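Local structure of 6-phospho-beta-d glycosidase (5FOO) at residues L2-W10 against L397-E405; V190-A201 against L275-I286. The protein probably hydrolyses 6-phospho-beta-glucosides as a family 1 glycoside hydrolase with a TIM-barrel fold, and binds the probe 6-phosphocyclophellitol in its pocket. The protein carries 1 engineered substitution. All coordinates share one frame; numbering follows the deposited sequence.

Contact 1 of 2, residues L2-W10 against L397-E405; sequences LAFPKEFWW and LTYLHKGIE. With EDO (1,2-ethanediol), chain I.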
loop_
_atom_site.group_PDB
_atom_site.type_symbol
_atom_site.label_atom_id
_atom_site.label_comp_id
_atom_site.label_asym_id
_atom_site.label_seq_id
_atom_site.Cartn_x
_atom_site.Cartn_y
_atom_site.Cartn_z
ATOM N N LEU A 2 25.893 10.731 -2.560
ATOM C CA LEU A 2 25.142 9.940 -1.525
ATOM C C LEU A 2 24.961 8.509 -2.036
ATOM O O LEU A 2 24.060 8.203 -2.851
ATOM C CB LEU A 2 23.751 10.578 -1.240
ATOM C CG LEU A 2 23.544 11.589 -0.120
ATOM C CD1 LEU A 2 24.756 12.471 0.117
ATOM C CD2 LEU A 2 22.269 12.409 -0.353
ATOM N N ALA A 3 25.837 7.621 -1.606
ATOM C CA ALA A 3 25.822 6.277 -2.114
ATOM C C ALA A 3 24.898 5.341 -1.268
ATOM O O ALA A 3 24.941 5.338 -0.057
ATOM C CB ALA A 3 27.245 5.744 -2.169
ATOM N N PHE A 4 24.148 4.468 -1.929
ATOM C CA PHE A 4 23.199 3.581 -1.241
ATOM C C PHE A 4 23.796 2.191 -0.999
ATOM O O PHE A 4 24.802 1.852 -1.624
ATOM C CB PHE A 4 21.872 3.565 -2.057
ATOM C CG PHE A 4 21.017 4.779 -1.797
ATOM C CD1 PHE A 4 21.287 5.981 -2.430
ATOM C CD2 PHE A 4 19.991 4.735 -0.861
ATOM C CE1 PHE A 4 20.517 7.111 -2.171
ATOM C CE2 PHE A 4 19.251 5.846 -0.579
ATOM C CZ PHE A 4 19.510 7.038 -1.232
ATOM N N PRO A 5 23.175 1.380 -0.117
ATOM C CA PRO A 5 23.727 0.052 0.149
ATOM C C PRO A 5 23.793 -0.831 -1.072
ATOM O O PRO A 5 23.098 -0.602 -2.052
ATOM C CB PRO A 5 22.744 -0.530 1.196
ATOM C CG PRO A 5 22.218 0.668 1.920
ATOM C CD PRO A 5 22.138 1.746 0.875
ATOM N N LYS A 6 24.640 -1.852 -1.031
ATOM C CA LYS A 6 24.767 -2.722 -2.164
ATOM C C LYS A 6 23.479 -3.518 -2.221
ATOM O O LYS A 6 22.908 -3.836 -1.216
ATOM C CB LYS A 6 26.000 -3.652 -2.057
ATOM C CG LYS A 6 27.144 -3.240 -2.990
ATOM C CD LYS A 6 28.485 -3.141 -2.292
ATOM C CE LYS A 6 28.977 -4.496 -1.803
ATOM N NZ LYS A 6 30.074 -4.358 -0.797
ATOM N N GLU A 7 23.042 -3.803 -3.426
ATOM C CA GLU A 7 21.832 -4.576 -3.698
ATOM C C GLU A 7 20.516 -3.913 -3.216
ATOM O O GLU A 7 19.486 -4.543 -3.148
ATOM C CB GLU A 7 22.007 -6.007 -3.210
ATOM C CG GLU A 7 23.207 -6.669 -3.902
ATOM C CD GLU A 7 23.405 -8.092 -3.470
ATOM O OE1 GLU A 7 23.383 -8.383 -2.247
ATOM O OE2 GLU A 7 23.580 -8.925 -4.375
ATOM N N PHE A 8 20.582 -2.608 -3.025
ATOM C CA PHE A 8 19.406 -1.792 -2.784
ATOM C C PHE A 8 18.382 -1.976 -3.901
ATOM O O PHE A 8 18.726 -1.997 -5.134
ATOM C CB PHE A 8 19.827 -0.331 -2.661
ATOM C CG PHE A 8 18.878 0.542 -1.863
ATOM C CD1 PHE A 8 18.809 0.447 -0.468
ATOM C CD2 PHE A 8 18.099 1.478 -2.503
ATOM C CE1 PHE A 8 17.999 1.307 0.278
ATOM C CE2 PHE A 8 17.255 2.322 -1.776
ATOM C CZ PHE A 8 17.211 2.232 -0.390
ATOM N N TRP A 9 17.130 -2.092 -3.493
ATOM C CA TRP A 9 16.050 -2.250 -4.474
ATOM C C TRP A 9 15.677 -0.874 -5.057
ATOM O O TRP A 9 15.447 0.064 -4.304
ATOM C CB TRP A 9 14.792 -2.834 -3.836
ATOM C CG TRP A 9 14.844 -4.193 -3.343
ATOM C CD1 TRP A 9 15.991 -5.011 -3.159
ATOM C CD2 TRP A 9 13.723 -4.952 -2.866
ATOM N NE1 TRP A 9 15.583 -6.249 -2.696
ATOM C CE2 TRP A 9 14.224 -6.233 -2.457
ATOM C CE3 TRP A 9 12.347 -4.674 -2.715
ATOM C CZ2 TRP A 9 13.373 -7.259 -1.959
ATOM C CZ3 TRP A 9 11.505 -5.676 -2.200
ATOM C CH2 TRP A 9 12.042 -6.955 -1.780
ATOM N N TRP A 10 15.598 -0.801 -6.391
ATOM C CA TRP A 10 15.169 0.365 -7.053
ATOM C C TRP A 10 14.096 -0.019 -8.042
ATOM O O TRP A 10 14.259 -0.907 -8.895
ATOM C CB TRP A 10 16.288 1.019 -7.804
ATOM C CG TRP A 10 17.444 1.498 -7.021
ATOM C CD1 TRP A 10 18.727 0.973 -7.058
ATOM C CD2 TRP A 10 17.542 2.727 -6.268
ATOM N NE1 TRP A 10 19.542 1.734 -6.270
ATOM C CE2 TRP A 10 18.847 2.817 -5.789
ATOM C CE3 TRP A 10 16.624 3.689 -5.865
ATOM C CZ2 TRP A 10 19.264 3.855 -4.958
ATOM C CZ3 TRP A 10 17.052 4.705 -5.065
ATOM C CH2 TRP A 10 18.354 4.774 -4.619
ATOM N N LEU A 397 14.383 10.803 -0.851
ATOM C CA LEU A 397 15.561 9.938 -0.959
ATOM C C LEU A 397 16.730 10.452 -0.172
ATOM O O LEU A 397 17.492 9.635 0.347
ATOM C CB LEU A 397 16.011 9.739 -2.404
ATOM C CG LEU A 397 15.438 8.533 -3.092
ATOM C CD1 LEU A 397 15.770 8.618 -4.549
ATOM C CD2 LEU A 397 16.008 7.247 -2.541
ATOM N N THR A 398 16.888 11.782 -0.072
ATOM C CA THR A 398 17.976 12.358 0.708
ATOM C C THR A 398 17.743 12.030 2.171
ATOM O O THR A 398 18.699 11.729 2.933
ATOM C CB THR A 398 18.106 13.865 0.505
ATOM O OG1 THR A 398 18.399 14.127 -0.871
ATOM C CG2 THR A 398 19.209 14.395 1.320
ATOM N N TYR A 399 16.487 12.090 2.608
ATOM C CA TYR A 399 16.253 11.774 3.991
ATOM C C TYR A 399 16.275 10.274 4.269
ATOM O O TYR A 399 16.608 9.894 5.369
ATOM C CB TYR A 399 14.989 12.412 4.507
ATOM C CG TYR A 399 15.159 13.877 4.802
ATOM C CD1 TYR A 399 15.690 14.292 6.014
ATOM C CD2 TYR A 399 14.808 14.827 3.868
ATOM C CE1 TYR A 399 15.866 15.633 6.291
ATOM C CE2 TYR A 399 14.965 16.177 4.127
ATOM C CZ TYR A 399 15.483 16.568 5.351
ATOM O OH TYR A 399 15.624 17.886 5.610
ATOM N N LEU A 400 15.940 9.443 3.283
ATOM C CA LEU A 400 16.111 7.984 3.419
ATOM C C LEU A 400 17.596 7.665 3.585
ATOM O O LEU A 400 17.965 6.879 4.424
ATOM C CB LEU A 400 15.550 7.267 2.203
ATOM C CG LEU A 400 15.416 5.790 2.370
ATOM C CD1 LEU A 400 14.405 5.451 3.461
ATOM C CD2 LEU A 400 15.047 5.162 1.048
ATOM N N HIS A 401 18.428 8.307 2.805
ATOM C CA HIS A 401 19.902 8.131 2.933
ATOM C C HIS A 401 20.415 8.503 4.320
ATOM O O HIS A 401 21.113 7.721 4.955
ATOM C CB HIS A 401 20.670 8.894 1.864
ATOM C CG HIS A 401 22.129 8.546 1.806
ATOM N ND1 HIS A 401 23.077 9.211 2.546
ATOM C CD2 HIS A 401 22.793 7.572 1.124
ATOM C CE1 HIS A 401 24.267 8.669 2.321
ATOM N NE2 HIS A 401 24.120 7.688 1.440
ATOM N N LYS A 402 19.963 9.649 4.817
ATOM C CA LYS A 402 20.240 10.070 6.185
ATOM C C LYS A 402 19.843 9.000 7.185
ATOM O O LYS A 402 20.597 8.658 8.054
ATOM C CB LYS A 402 19.576 11.430 6.481
ATOM C CG LYS A 402 20.177 12.185 7.672
ATOM C CD LYS A 402 19.260 13.298 8.165
ATOM C CE LYS A 402 19.678 13.894 9.503
ATOM N NZ LYS A 402 18.587 14.767 10.036
ATOM N N GLY A 403 18.687 8.391 7.029
ATOM C CA GLY A 403 18.265 7.317 7.935
ATOM C C GLY A 403 19.119 6.042 7.850
ATOM O O GLY A 403 19.455 5.462 8.863
ATOM N N ILE A 404 19.467 5.626 6.639
ATOM C CA ILE A 404 20.419 4.513 6.453
ATOM C C ILE A 404 21.789 4.846 7.092
ATOM O O ILE A 404 22.355 4.040 7.745
ATOM C CB ILE A 404 20.613 4.202 4.951
ATOM C CG1 ILE A 404 19.250 3.734 4.349
ATOM C CG2 ILE A 404 21.725 3.164 4.738
ATOM C CD1 ILE A 404 19.109 3.760 2.835
ATOM N N GLU A 405 22.295 6.066 6.916
ATOM C CA GLU A 405 23.580 6.449 7.534
ATOM C C GLU A 405 23.509 6.407 9.070
ATOM O O GLU A 405 24.495 6.106 9.741
ATOM C CB GLU A 405 24.053 7.833 7.065
ATOM C CG GLU A 405 25.565 7.943 7.035
ATOM C CD GLU A 405 26.193 7.419 5.723
ATOM O OE1 GLU A 405 25.678 6.474 5.065
ATOM O OE2 GLU A 405 27.212 8.004 5.314
HETATM C C1 EDO I . 17.051 -6.133 -6.559
HETATM O O1 EDO I . 16.980 -7.547 -6.630
HETATM C C2 EDO I . 18.500 -5.690 -6.364
HETATM O O2 EDO I . 19.013 -6.410 -5.247
HETATM O O HOH W 1 27.117 7.804 0.787
#
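His401, on the last turns of helix 387-405, meets both Leu2 and Phe4 of the N-terminal segment. Its CG stands anti to the backbone N (chi1 -170°), which swings the imidazole off the helix toward strand 2-3. Leu2 CG lies over one imidazole face, 3.8 Å from the centroid of the His401 ring, a CH-pi contact. The edge of the same imidazole, at CD2, points onto a face of the Phe4 ring in an edge-to-face pair with planes at 73°; Trp10 CH2 lies over the other Phe4 face. In its own plane the imidazole donates from NE2 to Ala3 O (2.9 Å), a bent bond that reaches the oxygen from above the carbonyl plane. A water bonded to Ala3 N also meets His401 NE2 at 3.1 Å. Phe4 CZ reaches Leu397 CD2 at 3.7 Å, while Ile404 CD1 touches both Phe4 and Phe8, 3.7 Å from Phe8 CE1. Strand 2-3 pairs with strand 461-462, whose Leu462 touches Leu2, Phe4 and Leu397, so both chain ends meet helix 387-405, before the eighth barrel strand. The bond to Ala3 O implies a proton on NE2, and it, the water, Leu2 and Phe4 together hold the imidazole's rotation.

Contact 2 of 2, residues V190-A201 against L275-I286; sequences VQVAYNLALATA and LWQSTPEELALI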
loop_
_atom_site.group_PDB
_atom_site.type_symbol
_atom_site.label_atom_id
_atom_site.label_comp_id
_atom_site.label_asym_id
_atom_site.label_seq_id
_atom_site.Cartn_x
_atom_site.Cartn_y
_atom_site.Cartn_z
ATOM N N VAL A 190 -13.295 -1.807 13.873
ATOM C CA VAL A 190 -12.376 -2.358 14.826
ATOM C C VAL A 190 -12.260 -3.875 14.615
ATOM O O VAL A 190 -11.169 -4.451 14.711
ATOM C CB VAL A 190 -12.823 -2.000 16.250
ATOM C CG1 VAL A 190 -12.026 -2.732 17.288
ATOM C CG2 VAL A 190 -12.660 -0.503 16.450
ATOM N N GLN A 191 -13.374 -4.529 14.336
ATOM C CA GLN A 191 -13.331 -5.963 14.131
ATOM C C GLN A 191 -12.581 -6.254 12.790
ATOM O O GLN A 191 -11.747 -7.149 12.750
ATOM C CB GLN A 191 -14.759 -6.586 14.158
ATOM C CG GLN A 191 -14.764 -8.098 14.010
ATOM C CD GLN A 191 -14.143 -8.812 15.195
ATOM O OE1 GLN A 191 -14.568 -8.591 16.326
ATOM N NE2 GLN A 191 -13.154 -9.715 14.949
ATOM N N VAL A 192 -12.882 -5.498 11.743
ATOM C CA VAL A 192 -12.137 -5.581 10.485
ATOM C C VAL A 192 -10.625 -5.439 10.678
ATOM O O VAL A 192 -9.879 -6.228 10.082
ATOM C CB VAL A 192 -12.705 -4.615 9.428
ATOM C CG1 VAL A 192 -11.812 -4.427 8.206
ATOM C CG2 VAL A 192 -14.054 -5.169 8.919
ATOM N N ALA A 193 -10.185 -4.475 11.509
ATOM C CA ALA A 193 -8.784 -4.304 11.802
ATOM C C ALA A 193 -8.180 -5.563 12.451
ATOM O O ALA A 193 -7.135 -6.038 12.011
ATOM C CB ALA A 193 -8.573 -3.103 12.677
ATOM N N TYR A 194 -8.858 -6.119 13.463
ATOM C CA TYR A 194 -8.383 -7.382 14.040
ATOM C C TYR A 194 -8.333 -8.492 12.965
ATOM O O TYR A 194 -7.362 -9.263 12.897
ATOM C CB TYR A 194 -9.253 -7.824 15.209
ATOM C CG TYR A 194 -8.969 -9.206 15.725
ATOM C CD1 TYR A 194 -9.565 -10.287 15.185
ATOM C CD2 TYR A 194 -8.084 -9.393 16.784
ATOM C CE1 TYR A 194 -9.288 -11.573 15.662
ATOM C CE2 TYR A 194 -7.797 -10.651 17.287
ATOM C CZ TYR A 194 -8.380 -11.743 16.708
ATOM O OH TYR A 194 -8.073 -12.934 17.207
ATOM N N ASN A 195 -9.361 -8.545 12.107
ATOM C CA ASN A 195 -9.470 -9.632 11.157
ATOM C C ASN A 195 -8.363 -9.528 10.093
ATOM O O ASN A 195 -7.800 -10.542 9.682
ATOM C CB ASN A 195 -10.850 -9.701 10.513
ATOM C CG ASN A 195 -11.934 -10.221 11.461
ATOM O OD1 ASN A 195 -11.681 -10.665 12.603
ATOM N ND2 ASN A 195 -13.158 -10.162 10.981
ATOM N N LEU A 196 -8.007 -8.304 9.698
ATOM C CA LEU A 196 -6.879 -8.088 8.757
ATOM C C LEU A 196 -5.516 -8.499 9.320
ATOM O O LEU A 196 -4.671 -9.115 8.614
ATOM C CB LEU A 196 -6.882 -6.650 8.278
ATOM C CG LEU A 196 -8.030 -6.366 7.323
ATOM C CD1 LEU A 196 -8.167 -4.861 7.193
ATOM C CD2 LEU A 196 -7.794 -6.957 5.955
ATOM N N ALA A 197 -5.320 -8.196 10.598
ATOM C CA ALA A 197 -4.111 -8.591 11.315
ATOM C C ALA A 197 -4.004 -10.115 11.497
ATOM O O ALA A 197 -2.944 -10.657 11.328
ATOM C CB ALA A 197 -4.065 -7.936 12.668
ATOM N N LEU A 198 -5.111 -10.744 11.851
ATOM C CA LEU A 198 -5.226 -12.177 11.945
ATOM C C LEU A 198 -4.992 -12.831 10.579
ATOM O O LEU A 198 -4.292 -13.848 10.502
ATOM C CB LEU A 198 -6.577 -12.616 12.483
ATOM C CG LEU A 198 -6.833 -14.149 12.508
ATOM C CD1 LEU A 198 -5.907 -14.850 13.475
ATOM C CD2 LEU A 198 -8.266 -14.414 12.896
ATOM N N ALA A 199 -5.573 -12.273 9.528
ATOM C CA ALA A 199 -5.278 -12.732 8.165
ATOM C C ALA A 199 -3.809 -12.651 7.794
ATOM O O ALA A 199 -3.308 -13.522 7.144
ATOM C CB ALA A 199 -6.103 -11.963 7.158
ATOM N N THR A 200 -3.142 -11.609 8.227
ATOM C CA THR A 200 -1.709 -11.446 8.006
ATOM C C THR A 200 -0.936 -12.654 8.601
ATOM O O THR A 200 -0.116 -13.291 7.916
ATOM C CB THR A 200 -1.187 -10.159 8.601
ATOM O OG1 THR A 200 -1.905 -9.024 8.076
ATOM C CG2 THR A 200 0.306 -9.953 8.251
ATOM N N ALA A 201 -1.261 -12.981 9.845
ATOM C CA ALA A 201 -0.598 -14.069 10.568
ATOM C C ALA A 201 -0.932 -15.445 9.993
ATOM O O ALA A 201 -0.040 -16.277 9.865
ATOM C CB ALA A 201 -0.957 -14.011 12.042
ATOM N N LEU A 275 -14.112 -3.175 21.423
ATOM C CA LEU A 275 -13.065 -4.163 21.267
ATOM C C LEU A 275 -13.509 -5.364 20.391
ATOM O O LEU A 275 -14.637 -5.852 20.491
ATOM C CB LEU A 275 -12.558 -4.647 22.625
ATOM C CG LEU A 275 -11.330 -5.593 22.623
ATOM C CD1 LEU A 275 -10.051 -4.870 22.188
ATOM C CD2 LEU A 275 -11.154 -6.215 23.994
ATOM N N TRP A 276 -12.604 -5.771 19.495
ATOM C CA TRP A 276 -12.785 -6.920 18.619
ATOM C C TRP A 276 -13.055 -8.167 19.417
ATOM O O TRP A 276 -12.703 -8.272 20.576
ATOM C CB TRP A 276 -11.526 -7.171 17.716
ATOM C CG TRP A 276 -10.214 -7.133 18.471
ATOM C CD1 TRP A 276 -9.762 -8.029 19.405
ATOM C CD2 TRP A 276 -9.249 -6.099 18.403
ATOM N NE1 TRP A 276 -8.595 -7.599 19.943
ATOM C CE2 TRP A 276 -8.204 -6.451 19.303
ATOM C CE3 TRP A 276 -9.131 -4.942 17.617
ATOM C CZ2 TRP A 276 -7.034 -5.706 19.433
ATOM C CZ3 TRP A 276 -7.960 -4.152 17.765
ATOM C CH2 TRP A 276 -6.937 -4.537 18.669
ATOM N N GLN A 277 -13.680 -9.106 18.752
ATOM C CA GLN A 277 -13.774 -10.474 19.246
ATOM C C GLN A 277 -12.528 -11.280 18.844
ATOM O O GLN A 277 -12.241 -11.438 17.648
ATOM C CB GLN A 277 -15.010 -11.145 18.624
ATOM C CG GLN A 277 -16.299 -10.750 19.278
ATOM C CD GLN A 277 -16.451 -11.392 20.659
ATOM O OE1 GLN A 277 -16.395 -12.628 20.790
ATOM N NE2 GLN A 277 -16.618 -10.562 21.702
ATOM N N SER A 278 -11.838 -11.874 19.810
ATOM C CA SER A 278 -10.720 -12.713 19.501
ATOM C C SER A 278 -10.859 -14.051 20.215
ATOM O O SER A 278 -11.706 -14.187 21.048
ATOM C CB SER A 278 -9.473 -11.977 19.957
ATOM O OG SER A 278 -9.384 -11.991 21.358
ATOM N N THR A 279 -10.036 -15.035 19.885
ATOM C CA THR A 279 -9.894 -16.255 20.695
ATOM C C THR A 279 -8.456 -16.420 21.126
ATOM O O THR A 279 -7.541 -15.863 20.500
ATOM C CB THR A 279 -10.359 -17.519 19.957
ATOM O OG1 THR A 279 -9.402 -17.877 18.964
ATOM C CG2 THR A 279 -11.741 -17.298 19.286
ATOM N N PRO A 280 -8.221 -17.173 22.228
ATOM C CA PRO A 280 -6.827 -17.430 22.588
ATOM C C PRO A 280 -5.975 -18.107 21.478
ATOM O O PRO A 280 -4.758 -17.820 21.364
ATOM C CB PRO A 280 -6.931 -18.322 23.862
ATOM C CG PRO A 280 -8.339 -18.155 24.342
ATOM C CD PRO A 280 -9.167 -17.890 23.107
ATOM N N GLU A 281 -6.580 -18.965 20.657
ATOM C CA GLU A 281 -5.869 -19.679 19.558
ATOM C C GLU A 281 -5.418 -18.687 18.464
ATOM O O GLU A 281 -4.329 -18.742 17.921
ATOM C CB GLU A 281 -6.789 -20.756 18.921
ATOM C CG GLU A 281 -7.227 -21.948 19.808
ATOM C CD GLU A 281 -8.240 -21.612 20.963
ATOM O OE1 GLU A 281 -9.070 -20.650 20.912
ATOM O OE2 GLU A 281 -8.196 -22.339 21.975
ATOM N N GLU A 282 -6.275 -17.732 18.180
ATOM C CA GLU A 282 -5.999 -16.672 17.204
ATOM C C GLU A 282 -4.925 -15.806 17.710
ATOM O O GLU A 282 -3.975 -15.595 16.970
ATOM C CB GLU A 282 -7.222 -15.825 16.854
ATOM C CG GLU A 282 -8.289 -16.627 16.127
ATOM C CD GLU A 282 -9.611 -15.866 15.969
ATOM O OE1 GLU A 282 -9.707 -14.696 16.411
ATOM O OE2 GLU A 282 -10.570 -16.445 15.439
ATOM N N LEU A 283 -4.979 -15.412 18.982
ATOM C CA LEU A 283 -3.905 -14.598 19.539
ATOM C C LEU A 283 -2.500 -15.265 19.543
ATOM O O LEU A 283 -1.469 -14.588 19.343
ATOM C CB LEU A 283 -4.239 -14.078 20.937
ATOM C CG LEU A 283 -5.450 -13.115 20.927
ATOM C CD1 LEU A 283 -5.998 -12.811 22.332
ATOM C CD2 LEU A 283 -5.133 -11.842 20.182
ATOM N N ALA A 284 -2.480 -16.570 19.763
ATOM C CA ALA A 284 -1.232 -17.350 19.715
ATOM C C ALA A 284 -0.746 -17.499 18.260
ATOM O O ALA A 284 0.463 -17.404 18.008
ATOM C CB ALA A 284 -1.442 -18.724 20.367
ATOM N N LEU A 285 -1.667 -17.657 17.304
ATOM C CA LEU A 285 -1.293 -17.676 15.855
ATOM C C LEU A 285 -0.616 -16.370 15.504
ATOM O O LEU A 285 0.450 -16.378 14.895
ATOM C CB LEU A 285 -2.500 -17.942 14.945
ATOM C CG LEU A 285 -2.553 -19.072 13.930
ATOM C CD1 LEU A 285 -1.741 -20.286 14.366
ATOM C CD2 LEU A 285 -4.006 -19.503 13.664
ATOM N N ILE A 286 -1.145 -15.239 15.982
ATOM C CA ILE A 286 -0.568 -13.926 15.716
ATOM C C ILE A 286 0.824 -13.783 16.364
ATOM O O ILE A 286 1.741 -13.264 15.745
ATOM C CB ILE A 286 -1.554 -12.772 16.116
ATOM C CG1 ILE A 286 -2.813 -12.822 15.252
ATOM C CG2 ILE A 286 -0.885 -11.415 16.014
ATOM C CD1 ILE A 286 -4.018 -11.995 15.754
#
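Val190 opens the face that helix 186-208, an outer helix of the TIM barrel, turns to the loop and helix at 275-286; its CG1 packs against Trp276 CE3 at 3.7 Å. The Gln191 amide makes two bonds with the backbone of Gln277: OE1 accepts from Gln277 N in the carbonyl plane, on a lone pair (2.6 Å, nearly straight), while NE2 gives a weak bond to Gln277 O. The same NE2 donates to Asn195 OD1, which steadies the amide from within its own helix. Tyr194 carries the centre. Its ring makes an offset stack with the five-membered ring of Trp276, centroids 4.5 Å apart and planes at 30°, with Gln277 O over one face of the phenol. Its CG, anti to the backbone N (chi1 171°), sends the phenol toward segment 275-286 and the carboxylate of Glu282. Lys136 forms a salt bridge with Glu282 OE1 and a hydrogen bond with Gln277 O, so the carboxylate is probably kept charged. Further along, Leu198 CD2 lies 3.7 Å from Glu282 CD, and Ile286 packs against Leu198 and Ala201. The axes of segments 190-201 and 280-286 cross at 57°. Thr279 caps the second helix, its OG1 accepting from Glu282 N. Tyr194 OH donates to the anti lone pair of Glu282 OE1, 2.5 Å away.

Both contacts mix buried and exposed residues and lie about equally far from the chain centre, on separate parts of the barrel, with centres 35 Å apart and nearest atoms about 16 Å apart. They share no helix or strand. Contact 1 closes the chain's long loop by setting the N-terminal segment, which leads into the first barrel strand, against the helix preceding the eighth; contact 2 is nested within that loop and joins two helices and the turn before one of them. Contact 1 is mainly aromatic and aliphatic, with a single direct hydrogen bond between its segments. Contact 2 buries more surface and is more polar, adding a carboxylate and amide bonds to its ring stack.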